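Local structure of ADP-ribosylating toxin CARDS (4TLV) at residues 149-154 against 174-179; 155-160 against 371-376. The protein transfers ADP-ribose from NAD(+) to multiple target proteins as a mono-ADP-ribosylating toxin and causes vacuolization in mammalian cells. All coordinates share one frame; numbering follows the deposited sequence.

Strand 146-156 illustrates how one element can serve both the inside of a domain and its border. In contact 1 it pairs with strand 168-181 as a beta hairpin of the mART domain; in contact 2 its end and the loop after it meet the D2 domain, more than 200 residues further on. Both contacts are partly buried, with centres about 17 Å apart. Contact 1 is the more extensive and the more polar, combining backbone bonds, a salt bridge and water bridges. Contact 2 rests mainly on aliphatic packing and has a single hydrogen bond between its segments. The two touch where Arg-174 CD packs against Val-155 and Ile-373.

Contact 1 of 2, residues 149-154 against 174-179; sequences AWLVDA and RINEPE
Glu-179 lays its CG over one face of the Trp-150 indole, 3.2 Å above the plane and toward the rim, while Asn-176 O and a water lie in plane at the ring edge. That water accepts from Trp-150 NE1 and donates to Glu-177 OE1. The Glu-179 chain can run alongside the ring because its CG is anti to the backbone N (chi1 -175°) and the rest is extended; its carboxylate goes on to Ser-148. At the other end, the guanidinium of Arg-174 grips Asp-153 side-on, nearly coplanar with the carboxylate (10°): NE reaches OD1 at 3.1 Å and NH2 reaches OD2 at 2.7 Å. Two bonds, one to each oxygen, hold both groups against rotation. Asn-176 OD1 sits 3.9 Å above one guanidinium face, toward its rim, and Asn-176 ND2 adds a weak bond to Asp-153 OD2. The backbone shows the regular antiparallel pattern at Asp-153 and Arg-174, joined by bonds in both directions. Beyond Asn-176, whose N still reaches Leu-151 O at 2.9 Å, a second water bridges Leu-151 N to Asn-176 O and Pro-178 O. In the five-stranded mART sheet this hairpin has strand 76-84 along the other edge of 146-156, and helix 18-24 packs on Ala-149.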
loop_
_atom_site.group_PDB
_atom_site.type_symbol
_atom_site.label_atom_id
_atom_site.label_comp_id
_atom_site.label_asym_id
_atom_site.label_seq_id
_atom_site.Cartn_x
_atom_site.Cartn_y
_atom_site.Cartn_z
ATOM N N ALA A 149 23.056 5.453 5.903
ATOM C CA ALA A 149 23.040 4.194 5.164
ATOM C C ALA A 149 23.183 3.018 6.127
ATOM O O ALA A 149 23.786 3.167 7.191
ATOM C CB ALA A 149 24.150 4.167 4.149
ATOM N N TRP A 150 22.600 1.871 5.757
ATOM C CA TRP A 150 22.790 0.606 6.474
ATOM C C TRP A 150 23.163 -0.465 5.467
ATOM O O TRP A 150 22.612 -0.509 4.370
ATOM C CB TRP A 150 21.498 0.122 7.141
ATOM C CG TRP A 150 20.955 0.992 8.194
ATOM C CD1 TRP A 150 21.093 0.833 9.540
ATOM C CD2 TRP A 150 20.168 2.168 8.004
ATOM N NE1 TRP A 150 20.434 1.839 10.205
ATOM C CE2 TRP A 150 19.857 2.672 9.281
ATOM C CE3 TRP A 150 19.681 2.837 6.875
ATOM C CZ2 TRP A 150 19.090 3.819 9.465
ATOM C CZ3 TRP A 150 18.926 3.977 7.057
ATOM C CH2 TRP A 150 18.637 4.457 8.343
ATOM N N LEU A 151 24.084 -1.348 5.841
ATOM C CA LEU A 151 24.360 -2.529 5.033
ATOM C C LEU A 151 23.154 -3.458 5.114
ATOM O O LEU A 151 22.644 -3.720 6.201
ATOM C CB LEU A 151 25.607 -3.252 5.560
ATOM C CG LEU A 151 25.907 -4.593 4.896
ATOM C CD1 LEU A 151 26.232 -4.419 3.415
ATOM C CD2 LEU A 151 27.046 -5.302 5.624
ATOM N N VAL A 152 22.670 -3.939 3.976
ATOM C CA VAL A 152 21.567 -4.900 4.015
ATOM C C VAL A 152 21.996 -6.152 3.288
ATOM O O VAL A 152 22.833 -6.099 2.392
ATOM C CB VAL A 152 20.272 -4.358 3.384
ATOM C CG1 VAL A 152 19.854 -3.065 4.073
ATOM C CG2 VAL A 152 20.456 -4.132 1.897
ATOM N N ASP A 153 21.435 -7.285 3.685
ATOM C CA ASP A 153 21.723 -8.529 2.988
ATOM C C ASP A 153 20.467 -9.384 2.858
ATOM O O ASP A 153 19.467 -9.175 3.560
ATOM C CB ASP A 153 22.883 -9.294 3.654
ATOM C CG ASP A 153 22.579 -9.699 5.088
ATOM O OD1 ASP A 153 21.394 -9.766 5.454
ATOM O OD2 ASP A 153 23.529 -9.980 5.849
ATOM N N ALA A 154 20.509 -10.316 1.918
ATOM C CA ALA A 154 19.415 -11.248 1.741
ATOM C C ALA A 154 19.949 -12.607 2.159
ATOM O O ALA A 154 21.021 -13.003 1.710
ATOM C CB ALA A 154 18.981 -11.276 0.290
ATOM N N ARG A 174 17.787 -8.546 5.709
ATOM C CA ARG A 174 18.150 -8.046 7.023
ATOM C C ARG A 174 18.752 -6.655 6.891
ATOM O O ARG A 174 19.547 -6.395 5.982
ATOM C CB ARG A 174 19.153 -8.991 7.693
ATOM C CG ARG A 174 18.603 -10.384 7.962
ATOM C CD ARG A 174 19.603 -11.193 8.766
ATOM N NE ARG A 174 20.924 -11.115 8.157
ATOM C CZ ARG A 174 22.038 -11.553 8.735
ATOM N NH1 ARG A 174 21.984 -12.107 9.940
ATOM N NH2 ARG A 174 23.202 -11.440 8.106
ATOM N N ILE A 175 18.359 -5.758 7.785
ATOM C CA ILE A 175 19.008 -4.460 7.861
ATOM C C ILE A 175 20.026 -4.501 9.003
ATOM O O ILE A 175 19.674 -4.562 10.178
ATOM C CB ILE A 175 17.988 -3.332 8.058
ATOM C CG1 ILE A 175 16.931 -3.389 6.949
ATOM C CG2 ILE A 175 18.697 -1.962 8.077
ATOM C CD1 ILE A 175 15.800 -2.397 7.118
ATOM N N ASN A 176 21.299 -4.489 8.647
ATOM C CA ASN A 176 22.350 -4.634 9.644
ATOM C C ASN A 176 22.754 -3.325 10.339
ATOM O O ASN A 176 22.917 -2.291 9.684
ATOM C CB ASN A 176 23.558 -5.293 8.989
ATOM C CG ASN A 176 23.212 -6.650 8.399
ATOM O OD1 ASN A 176 22.766 -7.549 9.115
ATOM N ND2 ASN A 176 23.378 -6.793 7.086
ATOM N N GLU A 177 22.898 -3.375 11.661
ATOM C CA GLU A 177 23.540 -2.287 12.406
ATOM C C GLU A 177 25.021 -2.329 12.072
ATOM O O GLU A 177 25.528 -3.367 11.640
ATOM C CB GLU A 177 23.349 -2.445 13.917
ATOM C CG GLU A 177 21.906 -2.525 14.370
ATOM C CD GLU A 177 21.067 -1.330 13.935
ATOM O OE1 GLU A 177 21.643 -0.274 13.595
ATOM O OE2 GLU A 177 19.821 -1.445 13.937
ATOM N N PRO A 178 25.722 -1.195 12.237
ATOM C CA PRO A 178 25.197 0.082 12.722
ATOM C C PRO A 178 24.866 1.019 11.573
ATOM O O PRO A 178 25.328 0.845 10.447
ATOM C CB PRO A 178 26.386 0.671 13.495
ATOM C CG PRO A 178 27.623 -0.130 13.030
ATOM C CD PRO A 178 27.162 -1.097 11.963
ATOM N N GLU A 179 24.069 2.029 11.877
ATOM C CA GLU A 179 23.757 3.063 10.915
ATOM C C GLU A 179 25.017 3.853 10.621
ATOM O O GLU A 179 25.804 4.130 11.525
ATOM C CB GLU A 179 22.706 3.973 11.521
ATOM C CG GLU A 179 22.180 5.037 10.606
ATOM C CD GLU A 179 21.258 5.974 11.348
ATOM O OE1 GLU A 179 20.646 5.538 12.347
ATOM O OE2 GLU A 179 21.154 7.144 10.941
HETATM O O HOH W 1 19.742 1.870 12.953
HETATM O O HOH W 2 24.975 -1.069 8.623
#

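Contact 2 of 2, residues 155-160 against 371-376; sequences VPVEPG and IAITQF
Ile-373, in the turn leading into strand 375-380 of the D2 beta-trefoil, packs against the mART chain where strand 146-156 runs out into a loop. This is the tight side of a domain interface. Ile-373 CB and CG2 both lie 3.7 Å from Pro-156 O. Chi1 of -41° puts CG1 anti to the carbonyl carbon and CG2 beside Val-157 CA; the bend at chi2 (-70°) then sets CD1 3.8 Å from Val-155 CG2, the two side chains crossing at about a right angle. Val-157 is buried too: its CG1, anti to the backbone N, approaches CZ of the Phe-376 ring at 4.2 Å, and Val-422 touches both residues. The flank at Pro-159 and Ala-372 is looser and exposed, with Pro-159 CD against Ala-372 O. Glu-158 is buried but makes only a thin contact, its CG touching Thr-374 CG2 at 3.9 Å. The polar end of Thr-374 turns to Asp-370. The Glu-158 carboxylate leads away from segment 371-376, close to Asp-423 and to an acetate probably from the crystallisation liquor; the nearness of Glu-158 and Asp-423 would probably favour protonation of one of them. Between the two sides, Glu-158 N donates to Ile-373 O at 3.0 Å, with the donor tilted 29° from the carbonyl plane.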
loop_
_atom_site.group_PDB
_atom_site.type_symbol
_atom_site.label_atom_id
_atom_site.label_comp_id
_atom_site.label_asym_id
_atom_site.label_seq_id
_atom_site.Cartn_x
_atom_site.Cartn_y
_atom_site.Cartn_z
ATOM N N VAL A 155 19.209 -13.309 3.008
ATOM C CA VAL A 155 19.608 -14.637 3.467
ATOM C C VAL A 155 18.444 -15.628 3.406
ATOM O O VAL A 155 17.281 -15.255 3.590
ATOM C CB VAL A 155 20.150 -14.568 4.905
ATOM C CG1 VAL A 155 21.407 -13.721 4.947
ATOM C CG2 VAL A 155 19.095 -13.992 5.831
ATOM N N PRO A 156 18.750 -16.911 3.156
ATOM C CA PRO A 156 17.669 -17.903 3.104
ATOM C C PRO A 156 17.023 -18.118 4.476
ATOM O O PRO A 156 17.705 -18.077 5.500
ATOM C CB PRO A 156 18.373 -19.196 2.657
ATOM C CG PRO A 156 19.844 -18.972 2.903
ATOM C CD PRO A 156 20.085 -17.483 2.886
ATOM N N VAL A 157 15.724 -18.382 4.476
ATOM C CA VAL A 157 15.000 -18.770 5.682
ATOM C C VAL A 157 15.243 -20.257 6.006
ATOM O O VAL A 157 15.120 -21.112 5.138
ATOM C CB VAL A 157 13.495 -18.514 5.501
ATOM C CG1 VAL A 157 12.700 -18.979 6.734
ATOM C CG2 VAL A 157 13.247 -17.008 5.227
ATOM N N GLU A 158 15.572 -20.560 7.260
ATOM C CA GLU A 158 15.828 -21.949 7.671
ATOM C C GLU A 158 16.717 -22.736 6.687
ATOM O O GLU A 158 16.317 -23.789 6.203
ATOM C CB GLU A 158 14.505 -22.718 7.866
ATOM C CG GLU A 158 14.657 -23.956 8.769
ATOM C CD GLU A 158 13.558 -24.993 8.612
ATOM O OE1 GLU A 158 12.736 -24.892 7.672
ATOM O OE2 GLU A 158 13.530 -25.934 9.435
ATOM N N PRO A 159 17.928 -22.240 6.394
ATOM C CA PRO A 159 18.742 -22.895 5.357
ATOM C C PRO A 159 19.076 -24.357 5.675
ATOM O O PRO A 159 19.209 -24.735 6.839
ATOM C CB PRO A 159 20.028 -22.060 5.352
ATOM C CG PRO A 159 20.101 -21.489 6.708
ATOM C CD PRO A 159 18.667 -21.165 7.066
ATOM N N GLY A 160 19.219 -25.167 4.632
ATOM C CA GLY A 160 19.546 -26.562 4.800
ATOM C C GLY A 160 18.313 -27.400 5.097
ATOM O O GLY A 160 18.367 -28.624 5.015
ATOM N N ILE A 371 20.564 -16.380 14.264
ATOM C CA ILE A 371 21.415 -16.414 13.079
ATOM C C ILE A 371 21.006 -17.567 12.149
ATOM O O ILE A 371 21.317 -17.554 10.957
ATOM C CB ILE A 371 22.919 -16.467 13.457
ATOM C CG1 ILE A 371 23.801 -16.216 12.234
ATOM C CG2 ILE A 371 23.259 -17.779 14.125
ATOM C CD1 ILE A 371 25.247 -15.850 12.593
ATOM N N ALA A 372 20.288 -18.543 12.694
ATOM C CA ALA A 372 19.767 -19.653 11.895
ATOM C C ALA A 372 18.517 -19.248 11.094
ATOM O O ALA A 372 17.966 -20.048 10.338
ATOM C CB ALA A 372 19.445 -20.840 12.786
ATOM N N ILE A 373 18.066 -18.014 11.291
ATOM C CA ILE A 373 16.917 -17.479 10.568
ATOM C C ILE A 373 15.702 -18.393 10.683
ATOM O O ILE A 373 15.176 -18.861 9.676
ATOM C CB ILE A 373 17.263 -17.250 9.086
ATOM C CG1 ILE A 373 18.674 -16.660 8.950
ATOM C CG2 ILE A 373 16.227 -16.327 8.427
ATOM C CD1 ILE A 373 18.789 -15.206 9.454
ATOM N N THR A 374 15.260 -18.661 11.913
ATOM C CA THR A 374 14.091 -19.511 12.123
ATOM C C THR A 374 13.091 -18.930 13.097
ATOM O O THR A 374 11.995 -19.460 13.225
ATOM C CB THR A 374 14.458 -20.874 12.726
ATOM O OG1 THR A 374 15.106 -20.657 13.988
ATOM C CG2 THR A 374 15.353 -21.655 11.795
ATOM N N GLN A 375 13.490 -17.893 13.826
ATOM C CA GLN A 375 12.617 -17.272 14.827
ATOM C C GLN A 375 12.414 -15.798 14.480
ATOM O O GLN A 375 13.373 -15.061 14.292
ATOM C CB GLN A 375 13.229 -17.398 16.224
ATOM C CG GLN A 375 13.459 -18.844 16.643
ATOM C CD GLN A 375 14.505 -18.987 17.733
ATOM O OE1 GLN A 375 14.978 -17.999 18.290
ATOM N NE2 GLN A 375 14.880 -20.227 18.033
ATOM N N PHE A 376 11.160 -15.375 14.416
ATOM C CA PHE A 376 10.845 -14.053 13.891
ATOM C C PHE A 376 9.982 -13.231 14.840
ATOM O O PHE A 376 8.918 -13.666 15.262
ATOM C CB PHE A 376 10.143 -14.204 12.532
ATOM C CG PHE A 376 11.024 -14.774 11.456
ATOM C CD1 PHE A 376 11.304 -16.129 11.413
ATOM C CD2 PHE A 376 11.558 -13.953 10.473
ATOM C CE1 PHE A 376 12.126 -16.660 10.412
ATOM C CE2 PHE A 376 12.375 -14.475 9.482
ATOM C CZ PHE A 376 12.660 -15.824 9.454
#